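PDB 5BY3: BtGH115A from Bacteroides thetaiotaomicron, which acts as a family GH115 4-O-methyl-alpha-glucuronidase, a glycoside hydrolase with specificity for decorated arabinogalactans. Local coordinates for residues M247-A252 against K256-G261; E538-A543 against E557-P562; G104-A109 against L121-L126; E523-E528 against T638-A643; E197-L202 against N209-A214. One frame throughout, in Å; residues are numbered along the deposited sequence.

Contact 1: M247-A252 against K256-G261; sequences MACNAA and KIRGKG
Lys-256 turns back over one helical turn to give its ammonium to the carbonyl of Ala-252, within the short helix 251-258 of the family GH115 region, which belongs to the TIM-barrel clan. The NZ to Ala-252 O hydrogen bond is 2.8 Å long, and NZ lies in the carbonyl plane with a C=O...N angle of 151°. The helix is kinked here, Lys-256 N making no bond to the turn before, which probably helps this oxygen take a side chain. Lysine suits the task through its length and flexibility. Its CG stands between the backbone N and the carbonyl carbon (chi1 84°), and bends at chi2 and chi3 curl the chain back along the helix. The methyl of Ala-252 points away.

At the other end Arg-258 points toward Cys-249, and a bend at chi3 brings its guanidinium round, although its stronger partner is Glu-254, which it meets in a salt bridge. Glu-254 also accepts from the backbone N of the N-cap residue, Asn-250, whose OD1 caps Gly-253 N. The compact Cys-249 touches Phe-275 of helix 265-283, as Arg-258 does; its SG lies at the guanidinium edge, near the plane, 4.1 Å from Arg-258 NH1.

Contact 2: E538-A543 against E557-P562; sequences ETVEKA and ELVKYP
Glu-541 OE1 serves two partners on helix 552-580: it accepts a hydrogen bond from Gln-564 NE2 and forms a long salt bridge with Lys-560, OE1 to NZ 3.8 Å. The ammonium is as far from Glu-541 OE2 as from OE1, while the methylene CE comes nearer, 3.4 Å from OE1, so the pair is probably held by charge at long range. The carboxylate gets there because Glu-541 bends at chi2 (68°), which swings its end to the partner helix although its CB points away from it.

Lys-560 runs nearly straight from the helix and turns only at chi4. Its aliphatic part lies obliquely across Val-540, with CG 3.7 Å from Val-540 CG1. Next to it the two beta-branched valines slide past each other, Val-540 CG2 touching Val-559 CG1 at 3.8 Å; with the lysine methylenes they help fill the interface between the two short segments, whose axes approach to 9.9 Å at a crossing angle of -134°. Val-485 of helix 476-495 also packs on Val-540. Replacing Lys-560 with an alanine would probably strip Val-540 CG1 of its methylene cover and leave Glu-541 with Gln-564 but no charged mate here. Cohesion thus probably rests more on apolar contact, of Val-540 with Val-559 and the lysine methylenes, than on the distant charges.

Contact 3: G104-A109 against L121-L126; sequences GKLVVA and LEISRL
Ile-123 gives up more surface to this contact than any other residue in it, and its closest contacts are made by one methyl, CD1. That methyl meets two others: Leu-106 CD2 at 3.4 Å and Val-108 CG2, also at 3.4 Å. Both are close approaches for methyl carbons, so the fit is snug. The side chains meet tip to tip, those of the strand and that of the helix reaching toward each other.

Conformation explains the aim. In Ile-123 the CG1 branch is anti to the carbonyl carbon (chi1 -61°) and the chain then runs on extended, which carries CD1 out toward the strand. Leu-106 has its CG anti to the backbone N (chi1 -179°), and its CD2 branch does the touching, with Ile-123 CG1 next in line at 4.1 Å. Val-108 contributes the shorter arm, fitting since it needs only a methyl beside the tip of the isoleucine. The two-residue spacing is that of a beta strand: Leu-106 and Val-108 point to the helix, whereas Val-107 between them faces the other side of the sheet.

Strand 106-110 lies inside a mixed sheet, hydrogen-bonded through its backbone to strand 68-72 and to strand 96-100. Helix 113-126, the next element in sequence, folds back to pack on a face of this sheet, a common alpha/beta arrangement. Ile-123 also touches Leu-47 of helix 38-55, Val-108 touches Leu-98, and Leu-106 touches Leu-148 of strand 145-148.

Contact 4: E523-E528 against T638-A643; sequences EREINE and TADRKA
Arg-524 and Asp-640 meet with their side chains at about a right angle, the guanidinium and carboxylate planes turned 52° apart. This is no flat, two-pronged pairing. A single bond of 2.8 Å joins Arg-524 NH1 to Asp-640 OD1 in a salt bridge, and its N-H...O angle of 127° makes it a weak hydrogen bond. The other oxygen, Asp-640 OD2, lies beside the aliphatic part of the arginine, 3.2 Å from Arg-524 CD. The arginine leaves the helix extended (chi1 180°) and bends at chi3, which turns its guanidinium toward Asp-640.

Glu-528, one turn further along the helix, places OE1 above one guanidinium face, 3.6 Å from Arg-524 NH2; charge alone links them, since no N-H points at that oxygen. Arginine suits the place because its broad cation can serve both acids. Asp-640 OD1 has a second partner in Ser-522 OG, just before the helix. Glu-525 OE2 stands 4.7 Å from Asp-640 OD1, a like-charge approach that the arginine probably offsets, while Glu-525 OE1 accepts from Ser-522 N.

The loop continues to Arg-641, which pairs with Glu-691 and makes a cation-pi contact with Tyr-774. Arg-524, Glu-528 and Asp-640 together form a surface salt-bridge network, here tying the first turn of helix 523-543 to the loop before strand 646-647.

Contact 5: E197-L202 against N209-A214; sequences ERIFEL and NTYWPA
Phe-200 drives its ring edge at the face of Tyr-211, joining a helix to a strand of the eight-stranded parallel sheet that fits the TIM-barrel clan of this family. In sequence, helix 193-205 comes between the parallel, adjacent strands 162-166 and 210-212, so the contact sits in a beta-alpha-beta crossover. The stack is an offset edge-to-face one, centroids 5.5 Å apart and planes at 75°; Phe-200 CE1 comes 3.4 Å from Tyr-211 CD2, which lies in the plane of the phenylalanine ring. Ile-199 works beside it on the same side of the tyrosine, crossing at about a right angle with CD1 3.8 Å from Tyr-211 OH. The tyrosine spans both because its CG is anti to the backbone N (chi1 179°), carrying the ring straight out from the strand. A serine here would probably leave the edge of Phe-200 without an aromatic face and open a gap under Ile-199.

Further out, Pro-213 sets its CA over the other face of the tyrosine ring, toward its rim, 3.3 Å above the plane, while Ala-232 of helix 228-235 touches Phe-200. Backbone bonds to Phe-238 and Gly-240 hold Tyr-211 in the sheet. On the helix, Arg-198 NH1 makes a salt bridge with the syn lone pair of Glu-201 OE1. Just before the strand, Asn-209 OD1, which also accepts from Arg-163 N, receives Thr-210 OG1 at 2.7 Å, from above its carbonyl plane.

Contacts 3 and 5 are buried and carried by apolar or aromatic side chains; each packs a helix against a beta sheet, the mixed sheet in one and the barrel in the other, and their nearest atoms are about 6 Å apart. Contact 4 lies at the surface and relies on charge. Contacts 1 and 2 are partly buried: contact 2 joins apolar packing to a long ion pair, whereas contact 1 is chiefly polar. Contacts 2 and 4 share helix 523-543, using its two ends, with centres about 28 Å apart. Contact 1 stays within one short helix and its flanks, whereas contact 4 bridges 110 residues of chain, on the opposite side of the chain's centre from contacts 3 and 5.

Contact 1: M247-A252 against K256-G261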
# COMPACT_ATOMS: atom_id res chain seq x y z
N MSE A 247 -21.62 8.99 3.46
CA MSE A 247 -22.69 7.96 3.16
C MSE A 247 -22.68 7.80 1.70
O MSE A 247 -23.55 8.36 1.01
CB MSE A 247 -24.17 8.24 3.57
CG MSE A 247 -24.49 8.10 5.05
SE MSE A 247 -24.87 6.22 5.50
CE MSE A 247 -26.54 6.26 4.50
N ALA A 248 -21.69 7.07 1.21
CA ALA A 248 -21.28 7.19 -0.20
C ALA A 248 -21.16 8.68 -0.62
O ALA A 248 -21.24 9.02 -1.80
CB ALA A 248 -22.26 6.44 -1.09
N CYS A 249 -20.94 9.54 0.38
CA CYS A 249 -21.09 10.99 0.26
C CYS A 249 -19.81 11.74 0.48
O CYS A 249 -19.33 11.90 1.60
CB CYS A 249 -22.17 11.50 1.23
SG CYS A 249 -23.77 11.69 0.43
N ASN A 250 -19.26 12.22 -0.62
CA ASN A 250 -18.05 13.01 -0.58
C ASN A 250 -18.34 14.46 -0.13
O ASN A 250 -18.62 15.33 -0.94
CB ASN A 250 -17.35 12.96 -1.97
CG ASN A 250 -16.19 13.94 -2.08
OD1 ASN A 250 -15.86 14.66 -1.14
ND2 ASN A 250 -15.58 13.97 -3.25
N ALA A 251 -18.26 14.71 1.18
CA ALA A 251 -18.49 16.04 1.73
C ALA A 251 -17.53 17.07 1.14
O ALA A 251 -17.94 18.16 0.70
CB ALA A 251 -18.38 15.98 3.21
N ALA A 252 -16.24 16.68 1.06
CA ALA A 252 -15.13 17.53 0.55
C ALA A 252 -15.48 18.32 -0.70
O ALA A 252 -15.32 19.54 -0.72
CB ALA A 252 -13.85 16.72 0.35
N LYS A 256 -20.34 21.75 -0.74
CA LYS A 256 -20.45 23.10 -1.25
C LYS A 256 -21.31 23.17 -2.53
O LYS A 256 -21.75 24.24 -2.90
CB LYS A 256 -19.07 23.76 -1.42
CG LYS A 256 -18.32 23.45 -2.71
CD LYS A 256 -17.25 22.38 -2.53
CE LYS A 256 -15.89 22.96 -2.16
NZ LYS A 256 -14.82 21.91 -2.12
N ILE A 257 -21.55 22.03 -3.19
CA ILE A 257 -22.39 21.97 -4.41
C ILE A 257 -23.92 21.77 -4.13
O ILE A 257 -24.75 22.40 -4.80
CB ILE A 257 -21.87 20.89 -5.41
CG1 ILE A 257 -20.55 21.31 -6.08
CG2 ILE A 257 -22.90 20.54 -6.48
CD1 ILE A 257 -19.70 20.14 -6.57
N ARG A 258 -24.25 20.92 -3.15
CA ARG A 258 -25.59 20.34 -2.96
C ARG A 258 -26.14 20.52 -1.52
O ARG A 258 -27.33 20.28 -1.27
CB ARG A 258 -25.50 18.83 -3.12
CG ARG A 258 -25.50 18.16 -4.49
CD ARG A 258 -25.18 16.66 -4.28
NE ARG A 258 -25.86 16.13 -3.09
CZ ARG A 258 -25.52 15.05 -2.39
NH1 ARG A 258 -24.47 14.32 -2.69
NH2 ARG A 258 -26.24 14.70 -1.35
N GLY A 259 -25.27 20.85 -0.57
CA GLY A 259 -25.69 20.98 0.84
C GLY A 259 -26.12 22.39 1.17
O GLY A 259 -26.08 23.29 0.31
N LYS A 260 -26.57 22.59 2.41
CA LYS A 260 -27.08 23.90 2.85
C LYS A 260 -26.65 24.19 4.27
O LYS A 260 -26.94 23.41 5.17
CB LYS A 260 -28.60 24.01 2.67
CG LYS A 260 -29.05 24.60 1.32
CD LYS A 260 -30.49 24.25 0.95
CE LYS A 260 -30.59 22.94 0.16
NZ LYS A 260 -31.70 22.05 0.60
N GLY A 261 -25.93 25.30 4.47
CA GLY A 261 -25.51 25.69 5.81
C GLY A 261 -24.33 24.87 6.26
O GLY A 261 -23.62 24.29 5.44

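Contact 2: E538-A543 against E557-P562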
# COMPACT_ATOMS: atom_id res chain seq x y z
N GLU A 538 24.35 2.99 -12.21
CA GLU A 538 25.23 2.36 -13.19
C GLU A 538 24.69 0.99 -13.62
O GLU A 538 24.63 0.73 -14.82
CB GLU A 538 26.67 2.22 -12.69
CG GLU A 538 27.57 3.46 -12.75
CD GLU A 538 29.01 3.16 -12.29
OE1 GLU A 538 29.20 2.65 -11.15
OE2 GLU A 538 29.97 3.44 -13.06
N THR A 539 24.33 0.12 -12.67
CA THR A 539 23.68 -1.16 -12.96
C THR A 539 22.42 -1.01 -13.83
O THR A 539 22.25 -1.73 -14.80
CB THR A 539 23.33 -1.88 -11.67
OG1 THR A 539 24.52 -1.99 -10.93
CG2 THR A 539 22.82 -3.34 -11.90
N VAL A 540 21.58 -0.05 -13.50
CA VAL A 540 20.32 0.20 -14.18
C VAL A 540 20.53 0.67 -15.63
O VAL A 540 19.76 0.30 -16.54
CB VAL A 540 19.52 1.21 -13.31
CG1 VAL A 540 18.63 2.14 -14.11
CG2 VAL A 540 18.77 0.46 -12.21
N GLU A 541 21.56 1.48 -15.82
CA GLU A 541 21.97 1.99 -17.14
C GLU A 541 22.48 0.86 -18.03
O GLU A 541 22.06 0.75 -19.19
CB GLU A 541 23.05 3.08 -16.99
CG GLU A 541 23.14 4.05 -18.17
CD GLU A 541 21.93 4.94 -18.33
OE1 GLU A 541 21.36 5.38 -17.32
OE2 GLU A 541 21.55 5.23 -19.48
N LYS A 542 23.36 0.02 -17.47
CA LYS A 542 23.94 -1.10 -18.21
C LYS A 542 22.90 -2.14 -18.59
O LYS A 542 22.91 -2.61 -19.72
CB LYS A 542 25.11 -1.76 -17.47
CG LYS A 542 26.35 -0.87 -17.25
CD LYS A 542 27.58 -1.72 -16.91
CE LYS A 542 28.21 -1.39 -15.55
NZ LYS A 542 29.31 -0.39 -15.61
N ALA A 543 22.00 -2.50 -17.66
CA ALA A 543 21.03 -3.56 -17.88
C ALA A 543 19.89 -3.18 -18.87
O ALA A 543 19.20 -4.07 -19.35
CB ALA A 543 20.48 -4.09 -16.57
N GLU A 557 9.58 2.92 -16.48
CA GLU A 557 8.52 3.06 -15.48
C GLU A 557 8.79 2.38 -14.15
O GLU A 557 8.62 3.01 -13.11
CB GLU A 557 7.19 2.58 -16.07
CG GLU A 557 6.62 3.57 -17.05
CD GLU A 557 5.50 3.00 -17.85
OE1 GLU A 557 4.51 2.55 -17.24
OE2 GLU A 557 5.60 3.05 -19.10
N LEU A 558 9.25 1.13 -14.19
CA LEU A 558 9.34 0.28 -12.99
C LEU A 558 10.72 0.18 -12.36
O LEU A 558 10.84 -0.07 -11.17
CB LEU A 558 8.79 -1.11 -13.31
CG LEU A 558 7.35 -1.11 -13.91
CD1 LEU A 558 7.01 -2.44 -14.53
CD2 LEU A 558 6.28 -0.74 -12.91
N VAL A 559 11.78 0.37 -13.15
CA VAL A 559 13.15 0.29 -12.64
C VAL A 559 13.90 1.60 -12.82
O VAL A 559 14.33 2.20 -11.85
CB VAL A 559 13.93 -0.92 -13.25
CG1 VAL A 559 15.29 -1.06 -12.61
CG2 VAL A 559 13.20 -2.22 -13.01
N LYS A 560 14.03 2.07 -14.06
CA LYS A 560 14.96 3.17 -14.36
C LYS A 560 14.50 4.49 -13.74
O LYS A 560 15.29 5.12 -13.05
CB LYS A 560 15.20 3.28 -15.88
CG LYS A 560 16.42 4.10 -16.28
CD LYS A 560 16.84 3.80 -17.72
CE LYS A 560 18.13 4.51 -18.08
NZ LYS A 560 17.87 5.83 -18.70
N TYR A 561 13.25 4.90 -13.94
CA TYR A 561 12.80 6.16 -13.31
C TYR A 561 12.94 6.16 -11.78
O TYR A 561 13.55 7.10 -11.29
CB TYR A 561 11.38 6.62 -13.74
CG TYR A 561 11.03 8.02 -13.20
CD1 TYR A 561 11.47 9.18 -13.87
CD2 TYR A 561 10.30 8.18 -12.01
CE1 TYR A 561 11.17 10.45 -13.38
CE2 TYR A 561 10.01 9.42 -11.53
CZ TYR A 561 10.44 10.56 -12.21
OH TYR A 561 10.16 11.81 -11.70
N PRO A 562 12.40 5.13 -11.03
CA PRO A 562 12.55 5.27 -9.55
C PRO A 562 13.96 5.16 -9.02
O PRO A 562 14.34 5.94 -8.16
CB PRO A 562 11.64 4.16 -8.97
CG PRO A 562 11.38 3.21 -10.10
CD PRO A 562 11.57 3.97 -11.40

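Contact 3: G104-A109 against L121-L126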
# COMPACT_ATOMS: atom_id res chain seq x y z
N GLY A 104 -11.92 -32.56 -22.90
CA GLY A 104 -10.79 -31.66 -23.15
C GLY A 104 -11.20 -30.20 -23.28
O GLY A 104 -10.59 -29.42 -24.03
N LYS A 105 -12.23 -29.83 -22.53
CA LYS A 105 -12.74 -28.46 -22.47
C LYS A 105 -12.31 -27.84 -21.15
O LYS A 105 -12.18 -28.52 -20.14
CB LYS A 105 -14.27 -28.46 -22.61
CG LYS A 105 -14.75 -29.11 -23.90
CD LYS A 105 -16.26 -28.96 -24.03
CE LYS A 105 -16.77 -29.38 -25.41
NZ LYS A 105 -16.81 -30.87 -25.57
N LEU A 106 -12.07 -26.54 -21.17
CA LEU A 106 -11.68 -25.81 -19.98
C LEU A 106 -12.94 -25.32 -19.32
O LEU A 106 -13.70 -24.56 -19.93
CB LEU A 106 -10.78 -24.64 -20.34
CG LEU A 106 -10.25 -23.79 -19.19
CD1 LEU A 106 -9.54 -24.61 -18.12
CD2 LEU A 106 -9.32 -22.76 -19.78
N VAL A 107 -13.16 -25.75 -18.08
CA VAL A 107 -14.36 -25.37 -17.31
C VAL A 107 -13.95 -24.38 -16.23
O VAL A 107 -12.97 -24.62 -15.51
CB VAL A 107 -15.08 -26.61 -16.69
CG1 VAL A 107 -16.41 -26.22 -16.00
CG2 VAL A 107 -15.30 -27.69 -17.75
N VAL A 108 -14.69 -23.28 -16.17
CA VAL A 108 -14.52 -22.24 -15.18
C VAL A 108 -15.84 -22.12 -14.42
O VAL A 108 -16.85 -21.60 -14.94
CB VAL A 108 -14.16 -20.86 -15.80
CG1 VAL A 108 -14.00 -19.79 -14.72
CG2 VAL A 108 -12.90 -20.91 -16.67
N ALA A 109 -15.78 -22.56 -13.16
CA ALA A 109 -16.94 -22.66 -12.28
C ALA A 109 -16.75 -21.76 -11.07
O ALA A 109 -15.94 -22.07 -10.20
CB ALA A 109 -17.13 -24.12 -11.87
N LEU A 121 -10.30 -14.51 -15.40
CA LEU A 121 -9.08 -13.73 -15.34
C LEU A 121 -7.87 -14.52 -14.87
O LEU A 121 -6.77 -14.07 -15.03
CB LEU A 121 -9.31 -12.48 -14.49
CG LEU A 121 -10.21 -11.46 -15.24
CD1 LEU A 121 -10.57 -10.27 -14.38
CD2 LEU A 121 -9.62 -10.95 -16.54
N GLU A 122 -8.09 -15.71 -14.34
CA GLU A 122 -6.99 -16.61 -13.99
C GLU A 122 -6.39 -17.19 -15.25
O GLU A 122 -5.17 -17.46 -15.32
CB GLU A 122 -7.51 -17.75 -13.10
CG GLU A 122 -6.50 -18.77 -12.61
CD GLU A 122 -5.25 -18.17 -11.97
OE1 GLU A 122 -5.33 -17.20 -11.15
OE2 GLU A 122 -4.17 -18.71 -12.27
N ILE A 123 -7.25 -17.38 -16.24
CA ILE A 123 -6.88 -17.96 -17.53
C ILE A 123 -6.02 -16.93 -18.22
O ILE A 123 -5.04 -17.27 -18.85
CB ILE A 123 -8.11 -18.29 -18.39
CG1 ILE A 123 -8.97 -19.32 -17.63
CG2 ILE A 123 -7.72 -18.74 -19.80
CD1 ILE A 123 -10.19 -19.76 -18.41
N SER A 124 -6.38 -15.66 -18.01
CA SER A 124 -5.62 -14.55 -18.54
C SER A 124 -4.20 -14.46 -17.90
O SER A 124 -3.22 -14.24 -18.62
CB SER A 124 -6.46 -13.30 -18.45
OG SER A 124 -5.66 -12.17 -18.23
N ARG A 125 -4.09 -14.67 -16.58
CA ARG A 125 -2.77 -14.82 -15.91
C ARG A 125 -1.93 -15.99 -16.44
O ARG A 125 -0.70 -15.85 -16.61
CB ARG A 125 -2.93 -14.93 -14.37
CG ARG A 125 -3.23 -13.60 -13.68
CD ARG A 125 -4.00 -13.76 -12.36
NE ARG A 125 -3.97 -12.53 -11.55
CZ ARG A 125 -2.92 -12.08 -10.83
NH1 ARG A 125 -1.76 -12.76 -10.74
NH2 ARG A 125 -3.03 -10.94 -10.16
N LEU A 126 -2.59 -17.14 -16.69
CA LEU A 126 -1.99 -18.35 -17.25
C LEU A 126 -1.42 -18.12 -18.67
O LEU A 126 -0.45 -18.74 -19.10
CB LEU A 126 -3.05 -19.46 -17.31
CG LEU A 126 -3.50 -20.11 -16.00
CD1 LEU A 126 -4.56 -21.11 -16.28
CD2 LEU A 126 -2.35 -20.78 -15.26

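Contact 4: E523-E528 against T638-A643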
# COMPACT_ATOMS: atom_id res chain seq x y z
N GLU A 523 30.52 13.09 6.86
CA GLU A 523 31.08 13.05 5.51
C GLU A 523 31.26 11.65 4.95
O GLU A 523 30.84 11.36 3.81
CB GLU A 523 32.39 13.83 5.43
CG GLU A 523 32.50 14.53 4.08
CD GLU A 523 33.87 15.11 3.76
OE1 GLU A 523 34.56 15.54 4.71
OE2 GLU A 523 34.22 15.17 2.56
N ARG A 524 31.84 10.78 5.77
CA ARG A 524 32.05 9.37 5.43
C ARG A 524 30.71 8.67 5.07
O ARG A 524 30.57 8.17 3.95
CB ARG A 524 32.85 8.66 6.53
CG ARG A 524 33.12 7.18 6.29
CD ARG A 524 33.53 6.51 7.59
NE ARG A 524 32.85 5.22 7.80
CZ ARG A 524 31.64 5.05 8.36
NH1 ARG A 524 30.92 6.08 8.78
NH2 ARG A 524 31.14 3.82 8.49
N GLU A 525 29.73 8.71 5.97
CA GLU A 525 28.37 8.16 5.72
C GLU A 525 27.69 8.74 4.45
O GLU A 525 26.99 8.03 3.73
CB GLU A 525 27.45 8.38 6.94
CG GLU A 525 27.80 7.51 8.16
CD GLU A 525 27.20 7.99 9.50
OE1 GLU A 525 26.93 9.20 9.70
OE2 GLU A 525 27.04 7.14 10.42
N ILE A 526 27.92 10.02 4.19
CA ILE A 526 27.35 10.69 3.02
C ILE A 526 27.97 10.12 1.74
O ILE A 526 27.24 9.69 0.83
CB ILE A 526 27.50 12.22 3.10
CG1 ILE A 526 26.59 12.78 4.17
CG2 ILE A 526 27.19 12.87 1.77
CD1 ILE A 526 26.97 14.17 4.63
N ASN A 527 29.31 10.09 1.71
CA ASN A 527 30.07 9.48 0.60
C ASN A 527 29.70 8.04 0.34
O ASN A 527 29.46 7.67 -0.81
CB ASN A 527 31.57 9.60 0.84
CG ASN A 527 32.05 11.03 0.69
OD1 ASN A 527 31.43 11.81 0.00
ND2 ASN A 527 33.14 11.37 1.35
N GLU A 528 29.64 7.27 1.42
CA GLU A 528 29.23 5.87 1.37
C GLU A 528 27.84 5.75 0.71
O GLU A 528 27.66 4.97 -0.22
CB GLU A 528 29.32 5.26 2.78
CG GLU A 528 29.09 3.76 2.88
CD GLU A 528 29.51 3.19 4.23
OE1 GLU A 528 30.09 3.93 5.06
OE2 GLU A 528 29.25 1.98 4.47
N THR A 638 28.61 16.72 11.19
CA THR A 638 28.60 15.62 12.16
C THR A 638 29.90 14.87 11.98
O THR A 638 30.33 14.61 10.87
CB THR A 638 27.37 14.69 11.93
OG1 THR A 638 26.19 15.46 12.16
CG2 THR A 638 27.40 13.48 12.87
N ALA A 639 30.55 14.61 13.11
CA ALA A 639 31.78 13.84 13.18
C ALA A 639 31.40 12.37 13.16
O ALA A 639 30.36 11.98 13.70
CB ALA A 639 32.54 14.18 14.45
N ASP A 640 32.26 11.58 12.53
CA ASP A 640 32.16 10.13 12.51
C ASP A 640 32.42 9.66 13.93
O ASP A 640 33.30 10.18 14.62
CB ASP A 640 33.22 9.59 11.55
CG ASP A 640 32.75 8.40 10.75
OD1 ASP A 640 31.61 8.41 10.21
OD2 ASP A 640 33.54 7.44 10.64
N ARG A 641 31.65 8.71 14.41
CA ARG A 641 31.81 8.35 15.78
C ARG A 641 32.04 6.85 15.90
O ARG A 641 31.18 6.06 15.53
CB ARG A 641 30.62 8.82 16.59
CG ARG A 641 30.86 8.71 18.08
CD ARG A 641 29.63 9.21 18.79
NE ARG A 641 29.70 8.94 20.22
CZ ARG A 641 28.66 8.52 20.93
NH1 ARG A 641 27.49 8.30 20.34
NH2 ARG A 641 28.77 8.31 22.24
N LYS A 642 33.22 6.49 16.41
CA LYS A 642 33.65 5.10 16.54
C LYS A 642 32.91 4.36 17.67
O LYS A 642 33.06 4.68 18.87
CB LYS A 642 35.18 5.02 16.71
CG LYS A 642 35.79 3.61 16.83
CD LYS A 642 36.09 2.95 15.48
CE LYS A 642 37.00 1.73 15.61
NZ LYS A 642 36.41 0.64 16.44
N ALA A 643 32.10 3.39 17.24
CA ALA A 643 31.46 2.38 18.09
C ALA A 643 32.47 1.30 18.46
O ALA A 643 33.31 0.96 17.64
CB ALA A 643 30.29 1.76 17.33

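Contact 5: E197-L202 against N209-A214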
# COMPACT_ATOMS: atom_id res chain seq x y z
N GLU A 197 -13.16 2.86 -15.98
CA GLU A 197 -13.10 1.54 -16.60
C GLU A 197 -11.66 0.99 -16.63
O GLU A 197 -11.45 -0.21 -16.36
CB GLU A 197 -13.73 1.55 -17.99
CG GLU A 197 -15.22 1.87 -17.95
CD GLU A 197 -15.82 2.09 -19.33
OE1 GLU A 197 -15.20 2.81 -20.16
OE2 GLU A 197 -16.94 1.56 -19.57
N ARG A 198 -10.69 1.86 -16.94
CA ARG A 198 -9.28 1.50 -16.87
C ARG A 198 -8.80 1.09 -15.47
O ARG A 198 -8.12 0.07 -15.34
CB ARG A 198 -8.38 2.61 -17.43
CG ARG A 198 -8.31 2.64 -18.95
CD ARG A 198 -7.79 1.35 -19.60
NE ARG A 198 -7.74 1.56 -21.04
CZ ARG A 198 -7.41 0.66 -21.98
NH1 ARG A 198 -7.08 -0.61 -21.70
NH2 ARG A 198 -7.42 1.08 -23.24
N ILE A 199 -9.17 1.87 -14.45
CA ILE A 199 -8.89 1.52 -13.06
C ILE A 199 -9.54 0.20 -12.66
O ILE A 199 -8.88 -0.67 -12.05
CB ILE A 199 -9.29 2.65 -12.09
CG1 ILE A 199 -8.56 3.95 -12.51
CG2 ILE A 199 -8.95 2.25 -10.66
CD1 ILE A 199 -8.98 5.20 -11.74
N PHE A 200 -10.80 0.02 -13.05
CA PHE A 200 -11.50 -1.21 -12.72
C PHE A 200 -10.94 -2.45 -13.41
O PHE A 200 -10.90 -3.53 -12.76
CB PHE A 200 -13.01 -1.09 -12.91
CG PHE A 200 -13.65 0.11 -12.25
CD1 PHE A 200 -13.16 0.66 -11.08
CD2 PHE A 200 -14.79 0.69 -12.82
CE1 PHE A 200 -13.78 1.75 -10.50
CE2 PHE A 200 -15.41 1.80 -12.25
CZ PHE A 200 -14.91 2.33 -11.08
N GLU A 201 -10.45 -2.32 -14.65
CA GLU A 201 -9.65 -3.42 -15.26
C GLU A 201 -8.47 -3.81 -14.38
O GLU A 201 -8.14 -4.98 -14.20
CB GLU A 201 -9.00 -2.99 -16.57
CG GLU A 201 -9.88 -2.94 -17.79
CD GLU A 201 -9.13 -2.42 -19.02
OE1 GLU A 201 -7.88 -2.34 -19.04
OE2 GLU A 201 -9.83 -2.09 -19.97
N LEU A 202 -7.79 -2.79 -13.87
CA LEU A 202 -6.60 -3.03 -13.08
C LEU A 202 -7.01 -3.78 -11.83
O LEU A 202 -6.32 -4.73 -11.46
CB LEU A 202 -5.87 -1.73 -12.77
CG LEU A 202 -4.66 -1.72 -11.85
CD1 LEU A 202 -3.56 -2.66 -12.32
CD2 LEU A 202 -4.14 -0.30 -11.75
N ASN A 209 -11.79 -5.95 -5.28
CA ASN A 209 -13.23 -5.81 -5.52
C ASN A 209 -13.82 -4.47 -5.13
O ASN A 209 -14.99 -4.21 -5.45
CB ASN A 209 -14.04 -6.97 -4.91
CG ASN A 209 -13.79 -7.15 -3.43
OD1 ASN A 209 -13.24 -6.27 -2.76
ND2 ASN A 209 -14.19 -8.32 -2.91
N THR A 210 -13.00 -3.63 -4.49
CA THR A 210 -13.45 -2.41 -3.82
C THR A 210 -12.68 -1.16 -4.31
O THR A 210 -11.53 -1.26 -4.69
CB THR A 210 -13.30 -2.60 -2.29
OG1 THR A 210 -14.00 -3.79 -1.88
CG2 THR A 210 -13.80 -1.42 -1.52
N TYR A 211 -13.31 0.01 -4.30
CA TYR A 211 -12.68 1.25 -4.74
C TYR A 211 -13.16 2.40 -3.88
O TYR A 211 -14.34 2.51 -3.61
CB TYR A 211 -13.05 1.53 -6.21
CG TYR A 211 -12.50 2.80 -6.85
CD1 TYR A 211 -11.18 3.19 -6.68
CD2 TYR A 211 -13.31 3.58 -7.69
CE1 TYR A 211 -10.69 4.34 -7.27
CE2 TYR A 211 -12.83 4.70 -8.31
CZ TYR A 211 -11.52 5.10 -8.10
OH TYR A 211 -11.03 6.25 -8.71
N TRP A 212 -12.22 3.24 -3.43
CA TRP A 212 -12.55 4.53 -2.86
C TRP A 212 -12.10 5.55 -3.90
O TRP A 212 -10.92 5.74 -4.10
CB TRP A 212 -11.82 4.78 -1.54
CG TRP A 212 -12.23 3.92 -0.36
CD1 TRP A 212 -13.13 2.86 -0.35
CD2 TRP A 212 -11.71 4.01 0.96
NE1 TRP A 212 -13.22 2.33 0.93
CE2 TRP A 212 -12.35 3.00 1.74
CE3 TRP A 212 -10.78 4.86 1.59
CZ2 TRP A 212 -12.08 2.84 3.09
CZ3 TRP A 212 -10.51 4.69 2.92
CH2 TRP A 212 -11.15 3.71 3.66
N PRO A 213 -13.05 6.20 -4.60
CA PRO A 213 -12.72 7.10 -5.71
C PRO A 213 -11.97 8.33 -5.24
O PRO A 213 -12.01 8.60 -4.06
CB PRO A 213 -14.09 7.50 -6.24
CG PRO A 213 -14.98 7.44 -5.02
CD PRO A 213 -14.49 6.26 -4.24
N ALA A 214 -11.30 9.06 -6.16
CA ALA A 214 -10.67 10.39 -5.86
C ALA A 214 -11.71 11.33 -5.33
O ALA A 214 -12.86 11.28 -5.78
CB ALA A 214 -10.06 11.01 -7.11